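Local coordinates for protein methyl-coenzyme M reductase subunit gamma (Methanosarcina barkeri, PDB 1E6Y) that forms, with its partner subunits, the nickel enzyme that releases methane from methyl-coenzyme M, using coenzyme B as reductant, in the final step of methanogenesis, at residues R83-A88 and K135-T140. Numbering follows the deposited sequence.
Sequences RYIQFA and KVQMET
Ile85 and Phe87 on strand 83-88 face Gln137 and Met138 on the last turn of helix 135-139, the two axes running nearly parallel, 24° apart, and no closer than 10.5 Å. Phe87 bridges most of that gap. Its CG stands anti to the carbonyl carbon (chi1 -73°), and the ring reaches the helix with its outer end, CZ lying 3.7 Å from Gln137 CB. Gln137 runs back toward the strand, extended beyond CG, so that its amide lies obliquely against the ring, the two planes 51° apart, with OE1 3.7 Å from Phe87 CE1. On the CE2 side of the ring Met138, bent at chi2 and chi3, brings SD to 3.9 Å from Phe87 CZ, an oblique Met-aromatic contact. Ile85 adds to the packing: CD1 approaches the same sulfur, while CG2 lies 3.8 Å from Gln137 NE2, the Ile85 and Gln137 side chains sliding past each other in opposite directions. No direct hydrogen bond joins strand and helix; a water instead accepts from Gln137 NE2 at 3.0 Å and donates to Ile85 O at 2.9 Å, lying in plane at the edge of the Phe87 ring. With a leucine in place of Phe87 the ring is gone, and Met138 SD would probably be left without its aromatic partner and a gap opened beside the Gln137 amide. Leu36 of helix 33-40 also touches Met138, and Arg101 hydrogen-bonds Gln137 OE1. The contact thus fastens helix 127-139 to one face of the four-stranded antiparallel sheet that contains strand 82-89, whereas Gln86, pointing away from the helix, hydrogen-bonds the coenzyme M-binding Arg120. With both ends of the Gln137 amide hydrogen-bonded, one to arginine and the other to water, its rotation is likely to be fixed, and a polar group can be buried within otherwise apolar packing.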
# COMPACT_ATOMS: atom_id res chain seq x y z
N ARG C 83 -13.91 21.90 -29.23
CA ARG C 83 -15.25 21.34 -29.07
C ARG C 83 -15.38 20.11 -29.97
O ARG C 83 -14.37 19.61 -30.47
CB ARG C 83 -16.34 22.34 -29.38
CG ARG C 83 -16.37 23.66 -28.65
CD ARG C 83 -16.29 23.52 -27.14
NE ARG C 83 -17.31 22.68 -26.52
CZ ARG C 83 -17.03 21.67 -25.70
NH1 ARG C 83 -18.03 20.98 -25.16
NH2 ARG C 83 -15.78 21.32 -25.43
N TYR C 84 -16.58 19.56 -30.10
CA TYR C 84 -16.72 18.21 -30.63
C TYR C 84 -17.96 17.99 -31.49
O TYR C 84 -18.94 18.72 -31.39
CB TYR C 84 -16.72 17.20 -29.49
CG TYR C 84 -17.99 17.20 -28.67
CD1 TYR C 84 -19.04 16.32 -28.97
CD2 TYR C 84 -18.21 18.16 -27.68
CE1 TYR C 84 -20.27 16.41 -28.32
CE2 TYR C 84 -19.43 18.26 -27.03
CZ TYR C 84 -20.46 17.39 -27.36
OH TYR C 84 -21.68 17.50 -26.75
N ILE C 85 -17.91 16.94 -32.31
CA ILE C 85 -19.11 16.31 -32.85
C ILE C 85 -19.03 14.81 -32.60
O ILE C 85 -17.97 14.20 -32.76
CB ILE C 85 -19.28 16.58 -34.37
CG1 ILE C 85 -20.53 15.86 -34.89
CG2 ILE C 85 -18.04 16.13 -35.14
CD1 ILE C 85 -21.05 16.39 -36.21
N GLN C 86 -20.12 14.23 -32.12
CA GLN C 86 -20.15 12.82 -31.76
C GLN C 86 -21.34 12.11 -32.42
O GLN C 86 -22.45 12.63 -32.45
CB GLN C 86 -20.23 12.67 -30.24
CG GLN C 86 -20.26 11.24 -29.75
CD GLN C 86 -19.93 11.14 -28.28
OE1 GLN C 86 -18.78 10.95 -27.90
NE2 GLN C 86 -20.95 11.27 -27.43
N PHE C 87 -21.08 10.91 -32.94
CA PHE C 87 -22.10 10.12 -33.63
C PHE C 87 -22.31 8.78 -32.94
O PHE C 87 -21.36 8.16 -32.47
CB PHE C 87 -21.69 9.85 -35.08
CG PHE C 87 -21.78 11.05 -35.97
CD1 PHE C 87 -20.68 11.88 -36.15
CD2 PHE C 87 -22.94 11.31 -36.70
CE1 PHE C 87 -20.73 12.96 -37.04
CE2 PHE C 87 -23.00 12.38 -37.59
CZ PHE C 87 -21.89 13.21 -37.76
N ALA C 88 -23.56 8.32 -32.93
CA ALA C 88 -23.86 6.90 -32.73
C ALA C 88 -24.30 6.33 -34.08
O ALA C 88 -24.97 7.02 -34.85
CB ALA C 88 -24.98 6.75 -31.70
N LYS C 135 -19.21 19.13 -40.99
CA LYS C 135 -20.00 19.40 -42.19
C LYS C 135 -19.92 18.26 -43.20
O LYS C 135 -20.93 17.84 -43.76
CB LYS C 135 -19.55 20.70 -42.85
CG LYS C 135 -20.46 21.18 -43.97
CD LYS C 135 -20.26 22.66 -44.23
CE LYS C 135 -21.60 23.38 -44.34
NZ LYS C 135 -22.21 23.21 -45.68
N VAL C 136 -18.72 17.72 -43.39
CA VAL C 136 -18.52 16.60 -44.30
C VAL C 136 -19.22 15.35 -43.79
O VAL C 136 -19.89 14.65 -44.55
CB VAL C 136 -17.02 16.30 -44.52
CG1 VAL C 136 -16.85 15.13 -45.49
CG2 VAL C 136 -16.30 17.54 -45.06
N GLN C 137 -19.15 15.12 -42.48
CA GLN C 137 -19.80 13.97 -41.87
C GLN C 137 -21.32 14.07 -41.95
O GLN C 137 -22.01 13.07 -42.14
CB GLN C 137 -19.37 13.81 -40.42
CG GLN C 137 -17.90 13.48 -40.25
CD GLN C 137 -17.59 12.87 -38.90
OE1 GLN C 137 -17.75 11.66 -38.70
NE2 GLN C 137 -17.15 13.70 -37.95
N MET C 138 -21.84 15.30 -41.89
CA MET C 138 -23.28 15.53 -41.93
C MET C 138 -23.85 15.40 -43.35
O MET C 138 -24.97 14.95 -43.53
CB MET C 138 -23.62 16.92 -41.38
CG MET C 138 -23.37 17.10 -39.89
SD MET C 138 -24.36 16.00 -38.85
CE MET C 138 -25.94 16.86 -38.84
N GLU C 139 -23.05 15.81 -44.34
CA GLU C 139 -23.55 15.96 -45.71
C GLU C 139 -23.30 14.75 -46.61
O GLU C 139 -24.04 14.53 -47.57
CB GLU C 139 -22.92 17.20 -46.36
CG GLU C 139 -23.37 18.52 -45.75
CD GLU C 139 -22.89 19.74 -46.53
OE1 GLU C 139 -21.85 19.65 -47.21
OE2 GLU C 139 -23.56 20.79 -46.45
N THR C 140 -22.26 13.98 -46.31
CA THR C 140 -21.85 12.90 -47.19
C THR C 140 -22.38 11.53 -46.76
O THR C 140 -22.99 11.39 -45.69
CB THR C 140 -20.31 12.82 -47.31
OG1 THR C 140 -19.75 12.44 -46.05
CG2 THR C 140 -19.74 14.16 -47.74
O HOH W 1 -17.41 12.60 -35.16